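Long-range contacts in beta-L-arabinobiosidase (Bacteroides thetaiotaomicron, PDB 5MQR), which probably hydrolyses glycosidic linkages in complex plant pectin as a beta-L-arabinobiosidase and may also have sialidase activity: residues A[84-89]-A[107-112]; A[151-156]-A[374-379]; A[818-823]-A[885-890]; A[858-863]-A[894-899]. All blocks are in the same frame, centred on the assembly; numbering follows the deposited sequence.

Interaction 1 (A[84-89]-A[107-112]); sequences NGQFYY and LMTSKD
F87 pairs with S110 and Y89 with M108 as hydrogen-bonded antiparallel pairs, enclosing the non-hydrogen-bonded pair Y88–T109; the two short strand axes run 4.7 Å apart at 161°. F87 N gives its hydrogen to S110 O at 2.8 Å, and Y89 N and M108 O lie 2.9 Å apart. F87 O takes two donors from opposite faces of its carbonyl plane, S110 N and the hydroxyl of T109. The hydroxyl bond is the shorter, with T109 OG1 2.7 Å from F87 O. T109 OG1 in turn accepts Q86 NE2 at 2.8 Å, the bond lying almost exactly in the amide plane of Q86. With OG1 anti to the T109 backbone N (chi1 -168°), the hydroxyl also lies 3.6 Å above one face of the Y88 ring, toward its rim, while L107 CD2 meets that ring's edge. F87, Y89, M108 and S110 occupy the other sheet face, where the selenium of M108 makes an oblique Met-aromatic contact, 5.0 Å from the centre of the Y89 ring. The hairpin forms the middle of a four-stranded antiparallel sheet, consistent with a propeller blade, between strands 74-83 and 120-123; strand 148-157 packs on the Y88 face, and L56 of strand 52-57 covers Y89 and M108.

Interaction 2 (A[151-156]-A[374-379]); sequences QRVGFY and GIQEGN. With EDO (1,2-ethanediol), chain H.
N379 ND2 gives hydrogens to two oxygens: F155 O across the contact, at 2.9 Å but weakly because the angle at the hydrogen is 127°, and Y241 OH outside it. The other end of the same amide is used too, since OD1 accepts V157 N. Bonds at both ends hold the flat group against strand 148-157 and fix its rotation, and N379 OD1 comes to rest 3.7 Å from Y156 CA. CG stands anti to the carbonyl carbon of N379 (chi1 -74°), which carries the amide out to the strand's backbone. Beside it, Q376 stretches an extended chain toward the strand and crosses V153 at about a right angle, Q376 NE2 lying 3.4 Å from the methyl V153 CG2. Its OE1 accepts Q244 NE2, and a bound calcium lies about 3 Å from this side chain. At the far end of the strand segment, R152 is salt-bridged to E247, and its NH1 makes a weak, long bond of 3.4 Å to O1 of an ethanediol probably left from crystallisation. Q376 and N379 are the end residues of a type II beta turn, closed by N379 N to Q376 O at 3.0 Å, with G378 at its third position. The arrangement is a long loop fastened by a turn asparagine to the edge strand of a four-stranded sheet, consistent with a propeller blade.

Interaction 3 (A[818-823]-A[885-890]); sequences ARPTIN and EAIGYI
The guanidinium of R819 carries the methyl I887 CD1 over one face, 3.8 Å above the plane and displaced toward the rim, the two side chains crossing at about a right angle. R819 NE makes a salt bridge with D803, whose OD2 also bonds T821 OG1, so a single carboxylate oxygen holds both neighbours of P820. This is the start of helix 820-839 in the glycoside hydrolase domain, probably an (alpha/alpha)6 barrel as in other six-hairpin glycosidases; the 3-10 turn 886-889 packs against that start. R819 sits at the N-cap, and its carbonyl oxygen accepts N823 ND2 at 3.0 Å from well above the carbonyl plane. I887 makes most of the contact. Its CG1 lies between the backbone N and the carbonyl carbon (chi1 61°), directing CD1 under the arginine and against the proline ring, with I887 CD1 3.7 Å from P820 CD. P820 CG also stands 3.7 Å from the backbone oxygen I887 O. Truncating I887 to an alanine would probably open a gap between the proline ring and the guanidinium, removing the methyl that covers that face of R819. One turn further on, I890 brings CD1 to 3.6 Å from T821 CG2, while its own CG2 faces P820 O. All these side chains are buried, and the fit is closest where T821 CG2 presses on I887 CG2 at 3.4 Å, tighter than an ordinary contact between methyl groups.

Interaction 4 (A[858-863]-A[894-899]); sequences SLVEND and FNLPDT
E861 runs from helix 843-864 to D898, its CB pointing at the 894-899 loop and its chain extended beyond CG. E861 CG passes alongside L896, 4.2 Å from L896 CD2. E861 CD then comes 3.5 Å from D898 OD2, and beyond it the two oxygens divide. E861 OE2 accepts D898 N at 3.0 Å in a straight bond (163°), met nearly head-on to its own C-O bond. Both oxygens also face D898 OD2, E861 OE2 at 3.1 Å and E861 OE1 at 3.2 Å, with the carboxylate planes 57° apart. No bond is implied between these acceptors, and such closeness would be likely to raise the proton affinity of one of them; K857, in salt bridge with D898 OD1, probably offsets part of the charge. An alanine in place of E861 would probably leave D898 N without its acceptor and open a gap beside L896. Behind the polar tip, V860 and L896 make the apolar part, with V860 CG2 and L896 CD1 4.0 Å apart. The loop begins with a Schellman motif ending helix 890-893: N895 is the C-prime residue with positive phi, N895 N bonds W892 O and L896 N bonds P891 O. L896 also touches P891, the apolar contact characteristic of such a helix end.

In the fold
The four contacts form two pairs on opposite sides of the chain's centre. Interactions 1 and 2 have centres 13 Å apart and meet through the ring of F155, with F155 CE2 3.4 Å from Y88 O and F155 CZ 3.6 Å from L107 CD1; one blade-like sheet thus packs on the next. A bound calcium lies beside interaction 2 and about 9 Å from the Y88 side chain of interaction 1. Interactions 3 and 4, centres 11 Å apart, share the glycoside hydrolase domain: their successive helices touch at N823 CB and V860 CG2 (3.7 Å), and helix 890-893 leads from 885-890 to 894-899. Interactions 1 and 3 lie about 71 Å apart, centre to centre.

Interaction 1 (A[84-89]-A[107-112])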
loop_
_atom_site.group_PDB
_atom_site.type_symbol
_atom_site.label_atom_id
_atom_site.label_comp_id
_atom_site.label_asym_id
_atom_site.label_seq_id
_atom_site.Cartn_x
_atom_site.Cartn_y
_atom_site.Cartn_z
ATOM N N ASN A 84 -23.032 -15.092 16.529
ATOM C CA ASN A 84 -24.345 -14.819 15.950
ATOM C C ASN A 84 -24.551 -13.395 15.457
ATOM O O ASN A 84 -25.566 -12.757 15.775
ATOM C CB ASN A 84 -25.448 -15.212 16.934
ATOM C CG ASN A 84 -26.102 -16.481 16.527
ATOM O OD1 ASN A 84 -27.174 -16.467 15.906
ATOM N ND2 ASN A 84 -25.411 -17.596 16.765
ATOM N N GLY A 85 -23.558 -12.901 14.718
ATOM C CA GLY A 85 -23.574 -11.556 14.183
ATOM C C GLY A 85 -23.386 -10.446 15.202
ATOM O O GLY A 85 -23.631 -9.297 14.875
ATOM N N GLN A 86 -22.938 -10.745 16.421
ATOM C CA GLN A 86 -22.804 -9.710 17.465
ATOM C C GLN A 86 -21.505 -9.817 18.238
ATOM O O GLN A 86 -21.056 -10.927 18.518
ATOM C CB GLN A 86 -23.964 -9.779 18.477
ATOM C CG GLN A 86 -25.281 -9.310 17.886
ATOM C CD GLN A 86 -26.475 -9.434 18.814
ATOM O OE1 GLN A 86 -27.563 -9.743 18.356
ATOM N NE2 GLN A 86 -26.288 -9.187 20.106
ATOM N N PHE A 87 -20.956 -8.659 18.629
ATOM C CA PHE A 87 -19.857 -8.595 19.572
ATOM C C PHE A 87 -20.384 -8.844 20.975
ATOM O O PHE A 87 -21.466 -8.381 21.315
ATOM C CB PHE A 87 -19.187 -7.237 19.572
ATOM C CG PHE A 87 -18.494 -6.888 18.290
ATOM C CD1 PHE A 87 -19.164 -6.191 17.284
ATOM C CD2 PHE A 87 -17.159 -7.212 18.108
ATOM C CE1 PHE A 87 -18.514 -5.838 16.115
ATOM C CE2 PHE A 87 -16.498 -6.868 16.951
ATOM C CZ PHE A 87 -17.170 -6.186 15.951
ATOM N N TYR A 88 -19.604 -9.572 21.774
ATOM C CA TYR A 88 -19.823 -9.726 23.195
ATOM C C TYR A 88 -18.563 -9.241 23.905
ATOM O O TYR A 88 -17.437 -9.691 23.601
ATOM C CB TYR A 88 -20.137 -11.181 23.524
ATOM C CG TYR A 88 -21.494 -11.583 23.006
ATOM C CD1 TYR A 88 -21.655 -11.997 21.704
ATOM C CD2 TYR A 88 -22.621 -11.494 23.805
ATOM C CE1 TYR A 88 -22.906 -12.325 21.213
ATOM C CE2 TYR A 88 -23.882 -11.825 23.322
ATOM C CZ TYR A 88 -24.018 -12.237 22.017
ATOM O OH TYR A 88 -25.249 -12.584 21.500
ATOM N N TYR A 89 -18.779 -8.324 24.857
ATOM C CA TYR A 89 -17.743 -7.554 25.538
ATOM C C TYR A 89 -17.983 -7.770 27.028
ATOM O O TYR A 89 -19.040 -7.404 27.559
ATOM C CB TYR A 89 -17.888 -6.087 25.152
ATOM C CG TYR A 89 -16.775 -5.158 25.589
ATOM C CD1 TYR A 89 -16.607 -4.817 26.920
ATOM C CD2 TYR A 89 -15.916 -4.574 24.655
ATOM C CE1 TYR A 89 -15.608 -3.961 27.322
ATOM C CE2 TYR A 89 -14.921 -3.692 25.042
ATOM C CZ TYR A 89 -14.767 -3.395 26.379
ATOM O OH TYR A 89 -13.769 -2.552 26.807
ATOM N N LEU A 107 -21.518 -7.771 31.140
ATOM C CA LEU A 107 -21.584 -8.122 29.715
ATOM C C LEU A 107 -22.378 -7.088 28.913
ATOM O O LEU A 107 -23.446 -6.624 29.362
ATOM C CB LEU A 107 -22.256 -9.473 29.512
ATOM C CG LEU A 107 -22.294 -10.053 28.098
ATOM C CD1 LEU A 107 -20.908 -10.560 27.700
ATOM C CD2 LEU A 107 -23.321 -11.161 28.012
HETATM N N MSE A 108 -21.882 -6.794 27.714
HETATM C CA MSE A 108 -22.518 -5.895 26.759
HETATM C C MSE A 108 -22.400 -6.482 25.381
HETATM O O MSE A 108 -21.426 -7.167 25.064
HETATM C CB MSE A 108 -21.700 -4.619 26.610
HETATM C CG MSE A 108 -21.640 -3.777 27.848
HETATM SE SE MSE A 108 -20.200 -2.473 27.616
HETATM C CE MSE A 108 -21.279 -1.079 26.749
ATOM N N THR A 109 -23.349 -6.133 24.523
ATOM C CA THR A 109 -23.387 -6.655 23.169
ATOM C C THR A 109 -23.683 -5.564 22.121
ATOM O O THR A 109 -24.203 -4.513 22.464
ATOM C CB THR A 109 -24.334 -7.871 23.090
ATOM O OG1 THR A 109 -24.132 -8.522 21.830
ATOM C CG2 THR A 109 -25.789 -7.487 23.235
ATOM N N SER A 110 -23.286 -5.815 20.867
ATOM C CA SER A 110 -23.464 -4.874 19.744
ATOM C C SER A 110 -23.554 -5.612 18.404
ATOM O O SER A 110 -22.787 -6.535 18.160
ATOM C CB SER A 110 -22.294 -3.883 19.727
ATOM O OG SER A 110 -22.393 -2.913 18.696
ATOM N N LYS A 111 -24.479 -5.206 17.539
ATOM C CA LYS A 111 -24.508 -5.702 16.144
ATOM C C LYS A 111 -23.333 -5.168 15.306
ATOM O O LYS A 111 -22.768 -5.907 14.514
ATOM C CB LYS A 111 -25.822 -5.351 15.452
ATOM C CG LYS A 111 -27.041 -6.044 16.067
ATOM C CD LYS A 111 -28.354 -5.255 15.894
ATOM C CE LYS A 111 -29.098 -5.054 17.226
ATOM N NZ LYS A 111 -30.539 -4.696 17.040
ATOM N N ASP A 112 -22.950 -3.906 15.510
ATOM C CA ASP A 112 -21.992 -3.211 14.623
ATOM C C ASP A 112 -20.642 -2.836 15.249
ATOM O O ASP A 112 -19.730 -2.440 14.532
ATOM C CB ASP A 112 -22.647 -1.969 13.980
ATOM C CG ASP A 112 -23.108 -0.906 15.014
ATOM O OD1 ASP A 112 -22.860 -1.012 16.237
ATOM O OD2 ASP A 112 -23.739 0.067 14.588
#

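Interaction 2 (A[151-156]-A[374-379])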
loop_
_atom_site.group_PDB
_atom_site.type_symbol
_atom_site.label_atom_id
_atom_site.label_comp_id
_atom_site.label_asym_id
_atom_site.label_seq_id
_atom_site.Cartn_x
_atom_site.Cartn_y
_atom_site.Cartn_z
ATOM N N GLN A 151 -10.432 -12.734 35.903
ATOM C CA GLN A 151 -10.415 -13.660 34.757
ATOM C C GLN A 151 -9.395 -13.181 33.770
ATOM O O GLN A 151 -9.374 -11.981 33.489
ATOM C CB GLN A 151 -11.681 -13.518 33.885
ATOM C CG GLN A 151 -12.943 -13.961 34.458
ATOM C CD GLN A 151 -13.628 -12.927 35.294
ATOM O OE1 GLN A 151 -13.704 -13.091 36.484
ATOM N NE2 GLN A 151 -14.163 -11.885 34.676
ATOM N N ARG A 152 -8.666 -14.094 33.145
ATOM C CA ARG A 152 -7.849 -13.756 31.963
ATOM C C ARG A 152 -8.476 -14.260 30.673
ATOM O O ARG A 152 -7.913 -14.021 29.593
ATOM C CB ARG A 152 -6.447 -14.344 32.104
ATOM C CG ARG A 152 -5.700 -13.915 33.349
ATOM C CD ARG A 152 -5.358 -12.441 33.286
ATOM N NE ARG A 152 -4.169 -12.161 34.080
ATOM C CZ ARG A 152 -3.830 -10.965 34.577
ATOM N NH1 ARG A 152 -4.562 -9.863 34.328
ATOM N NH2 ARG A 152 -2.711 -10.869 35.311
ATOM N N VAL A 153 -9.598 -14.989 30.804
ATOM C CA VAL A 153 -10.341 -15.566 29.690
ATOM C C VAL A 153 -11.813 -15.505 30.058
ATOM O O VAL A 153 -12.180 -15.828 31.185
ATOM C CB VAL A 153 -9.934 -17.044 29.359
ATOM C CG1 VAL A 153 -10.016 -17.974 30.566
ATOM C CG2 VAL A 153 -10.788 -17.606 28.216
ATOM N N GLY A 154 -12.629 -15.091 29.087
ATOM C CA GLY A 154 -14.030 -14.782 29.280
ATOM C C GLY A 154 -15.068 -15.547 28.477
ATOM O O GLY A 154 -16.225 -15.562 28.887
ATOM N N PHE A 155 -14.666 -16.204 27.387
ATOM C CA PHE A 155 -15.588 -16.684 26.383
ATOM C C PHE A 155 -15.088 -17.949 25.709
ATOM O O PHE A 155 -13.900 -18.054 25.424
ATOM C CB PHE A 155 -15.776 -15.643 25.276
ATOM C CG PHE A 155 -16.538 -14.415 25.683
ATOM C CD1 PHE A 155 -17.860 -14.495 26.044
ATOM C CD2 PHE A 155 -15.946 -13.173 25.623
ATOM C CE1 PHE A 155 -18.575 -13.352 26.379
ATOM C CE2 PHE A 155 -16.650 -12.033 25.962
ATOM C CZ PHE A 155 -17.969 -12.123 26.344
ATOM N N TYR A 156 -16.005 -18.871 25.403
ATOM C CA TYR A 156 -15.738 -20.039 24.540
ATOM C C TYR A 156 -16.942 -20.300 23.634
ATOM O O TYR A 156 -18.073 -20.411 24.117
ATOM C CB TYR A 156 -15.479 -21.295 25.393
ATOM C CG TYR A 156 -15.348 -22.570 24.588
ATOM C CD1 TYR A 156 -14.290 -22.729 23.704
ATOM C CD2 TYR A 156 -16.254 -23.617 24.724
ATOM C CE1 TYR A 156 -14.140 -23.868 22.952
ATOM C CE2 TYR A 156 -16.113 -24.773 23.982
ATOM C CZ TYR A 156 -15.056 -24.897 23.088
ATOM O OH TYR A 156 -14.850 -26.036 22.320
ATOM N N GLY A 374 -8.391 -9.288 22.437
ATOM C CA GLY A 374 -9.207 -9.405 21.239
ATOM C C GLY A 374 -9.925 -10.741 21.307
ATOM O O GLY A 374 -10.054 -11.338 22.378
ATOM N N ILE A 375 -10.343 -11.226 20.149
ATOM C CA ILE A 375 -11.120 -12.429 20.048
ATOM C C ILE A 375 -10.194 -13.624 19.811
ATOM O O ILE A 375 -9.407 -13.628 18.861
ATOM C CB ILE A 375 -12.129 -12.301 18.882
ATOM C CG1 ILE A 375 -13.048 -11.084 19.134
ATOM C CG2 ILE A 375 -12.910 -13.614 18.656
ATOM C CD1 ILE A 375 -13.778 -10.591 17.907
ATOM N N GLN A 376 -10.294 -14.624 20.689
ATOM C CA GLN A 376 -9.578 -15.862 20.514
ATOM C C GLN A 376 -9.947 -16.572 19.217
ATOM O O GLN A 376 -11.069 -16.434 18.712
ATOM C CB GLN A 376 -9.896 -16.829 21.644
ATOM C CG GLN A 376 -9.206 -16.479 22.929
ATOM C CD GLN A 376 -9.332 -17.593 23.916
ATOM O OE1 GLN A 376 -8.627 -18.575 23.833
ATOM N NE2 GLN A 376 -10.232 -17.449 24.845
ATOM N N GLU A 377 -9.008 -17.341 18.694
ATOM C CA GLU A 377 -9.277 -18.164 17.522
ATOM C C GLU A 377 -10.384 -19.145 17.853
ATOM O O GLU A 377 -10.311 -19.847 18.878
ATOM C CB GLU A 377 -8.023 -18.952 17.099
ATOM C CG GLU A 377 -6.916 -18.052 16.603
ATOM C CD GLU A 377 -5.701 -18.778 16.077
ATOM O OE1 GLU A 377 -5.552 -20.013 16.314
ATOM O OE2 GLU A 377 -4.891 -18.075 15.436
ATOM N N GLY A 378 -11.385 -19.200 16.984
ATOM C CA GLY A 378 -12.553 -20.054 17.182
ATOM C C GLY A 378 -13.733 -19.362 17.856
ATOM O O GLY A 378 -14.837 -19.922 17.858
ATOM N N ASN A 379 -13.524 -18.155 18.402
ATOM C CA ASN A 379 -14.590 -17.413 19.057
ATOM C C ASN A 379 -15.167 -16.290 18.199
ATOM O O ASN A 379 -15.678 -15.320 18.738
ATOM C CB ASN A 379 -14.093 -16.866 20.407
ATOM C CG ASN A 379 -13.964 -17.949 21.468
ATOM O OD1 ASN A 379 -14.382 -19.082 21.282
ATOM N ND2 ASN A 379 -13.365 -17.587 22.594
HETATM C C1 EDO H . -3.470 -8.939 38.038
HETATM O O1 EDO H . -4.499 -8.255 37.285
HETATM C C2 EDO H . -2.068 -8.383 37.747
HETATM O O2 EDO H . -1.035 -9.370 37.815
#

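Interaction 3 (A[818-823]-A[885-890])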
loop_
_atom_site.group_PDB
_atom_site.type_symbol
_atom_site.label_atom_id
_atom_site.label_comp_id
_atom_site.label_asym_id
_atom_site.label_seq_id
_atom_site.Cartn_x
_atom_site.Cartn_y
_atom_site.Cartn_z
ATOM N N ALA A 818 13.108 -7.300 -50.721
ATOM C CA ALA A 818 11.915 -7.185 -49.914
ATOM C C ALA A 818 12.206 -7.724 -48.514
ATOM O O ALA A 818 12.059 -8.905 -48.239
ATOM C CB ALA A 818 10.752 -7.915 -50.565
ATOM N N ARG A 819 12.606 -6.818 -47.630
ATOM C CA ARG A 819 12.974 -7.142 -46.258
ATOM C C ARG A 819 11.752 -7.044 -45.322
ATOM O O ARG A 819 10.914 -6.150 -45.513
ATOM C CB ARG A 819 14.084 -6.203 -45.814
ATOM C CG ARG A 819 15.408 -6.479 -46.504
ATOM C CD ARG A 819 16.408 -5.343 -46.312
ATOM N NE ARG A 819 16.718 -5.114 -44.904
ATOM C CZ ARG A 819 17.587 -5.803 -44.153
ATOM N NH1 ARG A 819 18.290 -6.816 -44.646
ATOM N NH2 ARG A 819 17.764 -5.451 -42.876
ATOM N N PRO A 820 11.632 -7.955 -44.317
ATOM C CA PRO A 820 10.457 -7.851 -43.426
ATOM C C PRO A 820 10.472 -6.655 -42.496
ATOM O O PRO A 820 9.469 -6.425 -41.837
ATOM C CB PRO A 820 10.491 -9.157 -42.618
ATOM C CG PRO A 820 11.903 -9.600 -42.692
ATOM C CD PRO A 820 12.346 -9.216 -44.079
ATOM N N THR A 821 11.593 -5.926 -42.432
ATOM C CA THR A 821 11.637 -4.599 -41.822
ATOM C C THR A 821 10.601 -3.653 -42.431
ATOM O O THR A 821 9.551 -3.392 -41.820
ATOM C CB THR A 821 13.013 -3.939 -41.990
ATOM O OG1 THR A 821 13.431 -4.066 -43.359
ATOM C CG2 THR A 821 14.042 -4.575 -41.056
ATOM N N ILE A 822 10.893 -3.151 -43.630
ATOM C CA ILE A 822 10.085 -2.074 -44.226
ATOM C C ILE A 822 8.655 -2.535 -44.531
ATOM O O ILE A 822 7.722 -1.762 -44.377
ATOM C CB ILE A 822 10.757 -1.405 -45.455
ATOM C CG1 ILE A 822 9.875 -0.262 -45.980
ATOM C CG2 ILE A 822 11.009 -2.401 -46.570
ATOM C CD1 ILE A 822 10.593 0.762 -46.840
ATOM N N ASN A 823 8.478 -3.797 -44.913
ATOM C CA ASN A 823 7.127 -4.332 -45.143
ATOM C C ASN A 823 6.245 -4.370 -43.885
ATOM O O ASN A 823 5.071 -4.027 -43.966
ATOM C CB ASN A 823 7.170 -5.689 -45.838
ATOM C CG ASN A 823 7.563 -5.557 -47.293
ATOM O OD1 ASN A 823 6.765 -5.064 -48.100
ATOM N ND2 ASN A 823 8.815 -5.929 -47.631
ATOM N N GLU A 885 16.913 -14.124 -39.399
ATOM C CA GLU A 885 17.455 -12.910 -38.766
ATOM C C GLU A 885 16.468 -12.376 -37.740
ATOM O O GLU A 885 15.303 -12.737 -37.749
ATOM C CB GLU A 885 17.762 -11.838 -39.823
ATOM C CG GLU A 885 18.849 -12.236 -40.815
ATOM C CD GLU A 885 18.983 -11.272 -41.985
ATOM O OE1 GLU A 885 17.975 -10.979 -42.675
ATOM O OE2 GLU A 885 20.114 -10.798 -42.215
ATOM N N ALA A 886 16.937 -11.482 -36.882
ATOM C CA ALA A 886 16.059 -10.858 -35.890
ATOM C C ALA A 886 14.924 -10.091 -36.568
ATOM O O ALA A 886 13.823 -9.991 -35.992
ATOM C CB ALA A 886 16.844 -9.923 -34.975
ATOM N N ILE A 887 15.195 -9.568 -37.780
ATOM C CA ILE A 887 14.179 -8.830 -38.522
ATOM C C ILE A 887 12.956 -9.686 -38.833
ATOM O O ILE A 887 11.894 -9.151 -39.036
ATOM C CB ILE A 887 14.690 -8.145 -39.815
ATOM C CG1 ILE A 887 15.241 -9.154 -40.832
ATOM C CG2 ILE A 887 15.714 -7.079 -39.466
ATOM C CD1 ILE A 887 15.432 -8.570 -42.234
ATOM N N GLY A 888 13.106 -11.006 -38.849
ATOM C CA GLY A 888 11.973 -11.917 -39.041
ATOM C C GLY A 888 10.924 -11.923 -37.932
ATOM O O GLY A 888 9.841 -12.501 -38.115
ATOM N N TYR A 889 11.250 -11.331 -36.775
ATOM C CA TYR A 889 10.284 -11.167 -35.709
ATOM C C TYR A 889 9.500 -9.863 -35.793
ATOM O O TYR A 889 8.478 -9.755 -35.145
ATOM C CB TYR A 889 10.942 -11.305 -34.336
ATOM C CG TYR A 889 11.443 -12.710 -34.033
ATOM C CD1 TYR A 889 10.584 -13.819 -34.056
ATOM C CD2 TYR A 889 12.779 -12.928 -33.703
ATOM C CE1 TYR A 889 11.069 -15.097 -33.784
ATOM C CE2 TYR A 889 13.264 -14.193 -33.428
ATOM C CZ TYR A 889 12.424 -15.271 -33.478
ATOM O OH TYR A 889 12.964 -16.501 -33.192
ATOM N N ILE A 890 9.915 -8.923 -36.644
ATOM C CA ILE A 890 9.268 -7.603 -36.756
ATOM C C ILE A 890 7.787 -7.680 -37.157
ATOM O O ILE A 890 7.010 -6.891 -36.670
ATOM C CB ILE A 890 10.060 -6.651 -37.671
ATOM C CG1 ILE A 890 11.432 -6.350 -37.049
ATOM C CG2 ILE A 890 9.373 -5.302 -37.851
ATOM C CD1 ILE A 890 12.359 -5.578 -37.978
#

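Interaction 4 (A[858-863]-A[894-899])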
loop_
_atom_site.group_PDB
_atom_site.type_symbol
_atom_site.label_atom_id
_atom_site.label_comp_id
_atom_site.label_asym_id
_atom_site.label_seq_id
_atom_site.Cartn_x
_atom_site.Cartn_y
_atom_site.Cartn_z
ATOM N N SER A 858 -1.100 -9.765 -46.377
ATOM C CA SER A 858 -1.102 -10.884 -47.327
ATOM C C SER A 858 0.223 -11.089 -48.027
ATOM O O SER A 858 0.693 -12.214 -48.115
ATOM C CB SER A 858 -2.205 -10.751 -48.370
ATOM O OG SER A 858 -3.356 -11.342 -47.827
ATOM N N LEU A 859 0.829 -10.010 -48.499
ATOM C CA LEU A 859 2.128 -10.117 -49.171
ATOM C C LEU A 859 3.214 -10.621 -48.228
ATOM O O LEU A 859 3.997 -11.465 -48.620
ATOM C CB LEU A 859 2.558 -8.800 -49.801
ATOM C CG LEU A 859 1.766 -8.385 -51.043
ATOM C CD1 LEU A 859 2.089 -6.944 -51.399
ATOM C CD2 LEU A 859 2.069 -9.288 -52.228
ATOM N N VAL A 860 3.248 -10.152 -46.985
ATOM C CA VAL A 860 4.263 -10.643 -46.062
ATOM C C VAL A 860 4.056 -12.132 -45.791
ATOM O O VAL A 860 5.014 -12.904 -45.807
ATOM C CB VAL A 860 4.320 -9.834 -44.744
ATOM C CG1 VAL A 860 5.235 -10.506 -43.722
ATOM C CG2 VAL A 860 4.829 -8.436 -45.028
ATOM N N GLU A 861 2.812 -12.522 -45.538
ATOM C CA GLU A 861 2.501 -13.906 -45.156
ATOM C C GLU A 861 2.744 -14.897 -46.284
ATOM O O GLU A 861 3.255 -16.000 -46.044
ATOM C CB GLU A 861 1.063 -14.029 -44.672
ATOM C CG GLU A 861 0.845 -13.423 -43.296
ATOM C CD GLU A 861 -0.547 -13.701 -42.756
ATOM O OE1 GLU A 861 -1.497 -13.772 -43.551
ATOM O OE2 GLU A 861 -0.682 -13.854 -41.529
ATOM N N ASN A 862 2.371 -14.500 -47.498
ATOM C CA ASN A 862 2.538 -15.351 -48.671
ATOM C C ASN A 862 3.954 -15.333 -49.227
ATOM O O ASN A 862 4.461 -16.373 -49.617
ATOM C CB ASN A 862 1.530 -14.972 -49.773
ATOM C CG ASN A 862 0.079 -15.289 -49.387
ATOM O OD1 ASN A 862 -0.206 -16.151 -48.539
ATOM N ND2 ASN A 862 -0.848 -14.581 -50.009
ATOM N N ASP A 863 4.592 -14.165 -49.262
ATOM C CA ASP A 863 5.860 -14.001 -49.964
ATOM C C ASP A 863 7.094 -14.014 -49.069
ATOM O O ASP A 863 8.155 -14.400 -49.539
ATOM C CB ASP A 863 5.870 -12.704 -50.774
ATOM C CG ASP A 863 4.860 -12.691 -51.901
ATOM O OD1 ASP A 863 4.034 -13.609 -52.028
ATOM O OD2 ASP A 863 4.906 -11.754 -52.701
ATOM N N PHE A 894 4.004 -5.440 -34.957
ATOM C CA PHE A 894 2.768 -4.789 -35.371
ATOM C C PHE A 894 1.594 -5.742 -35.397
ATOM O O PHE A 894 0.579 -5.455 -36.023
ATOM C CB PHE A 894 2.967 -4.139 -36.747
ATOM C CG PHE A 894 4.164 -3.265 -36.820
ATOM C CD1 PHE A 894 4.099 -1.940 -36.433
ATOM C CD2 PHE A 894 5.369 -3.769 -37.241
ATOM C CE1 PHE A 894 5.232 -1.126 -36.470
ATOM C CE2 PHE A 894 6.500 -2.966 -37.289
ATOM C CZ PHE A 894 6.435 -1.639 -36.909
ATOM N N ASN A 895 1.717 -6.863 -34.699
ATOM C CA ASN A 895 0.687 -7.915 -34.702
ATOM C C ASN A 895 0.213 -8.287 -36.124
ATOM O O ASN A 895 -0.972 -8.504 -36.358
ATOM C CB ASN A 895 -0.502 -7.493 -33.817
ATOM C CG ASN A 895 -0.089 -7.240 -32.377
ATOM O OD1 ASN A 895 0.228 -8.162 -31.645
ATOM N ND2 ASN A 895 -0.075 -5.997 -31.980
ATOM N N LEU A 896 1.158 -8.352 -37.059
ATOM C CA LEU A 896 0.832 -8.656 -38.450
ATOM C C LEU A 896 0.330 -10.088 -38.653
ATOM O O LEU A 896 -0.705 -10.282 -39.294
ATOM C CB LEU A 896 2.030 -8.344 -39.369
ATOM C CG LEU A 896 1.870 -8.441 -40.887
ATOM C CD1 LEU A 896 3.001 -7.709 -41.602
ATOM C CD2 LEU A 896 1.836 -9.886 -41.354
ATOM N N PRO A 897 1.072 -11.100 -38.156
ATOM C CA PRO A 897 0.654 -12.462 -38.552
ATOM C C PRO A 897 -0.678 -12.891 -37.949
ATOM O O PRO A 897 -1.090 -12.363 -36.925
ATOM C CB PRO A 897 1.796 -13.348 -38.033
ATOM C CG PRO A 897 2.970 -12.403 -37.926
ATOM C CD PRO A 897 2.344 -11.139 -37.406
ATOM N N ASP A 898 -1.333 -13.813 -38.645
ATOM C CA ASP A 898 -2.467 -14.573 -38.144
ATOM C C ASP A 898 -2.130 -15.416 -36.934
ATOM O O ASP A 898 -0.961 -15.707 -36.653
ATOM C CB ASP A 898 -2.989 -15.535 -39.237
ATOM C CG ASP A 898 -3.734 -14.814 -40.319
ATOM O OD1 ASP A 898 -4.531 -13.931 -39.939
ATOM O OD2 ASP A 898 -3.534 -15.115 -41.529
ATOM N N THR A 899 -3.191 -15.858 -36.261
ATOM C CA THR A 899 -3.065 -16.691 -35.058
ATOM C C THR A 899 -2.833 -18.177 -35.377
ATOM O O THR A 899 -2.680 -18.983 -34.463
ATOM C CB THR A 899 -4.312 -16.560 -34.138
ATOM O OG1 THR A 899 -5.472 -17.001 -34.841
ATOM C CG2 THR A 899 -4.524 -15.111 -33.687
#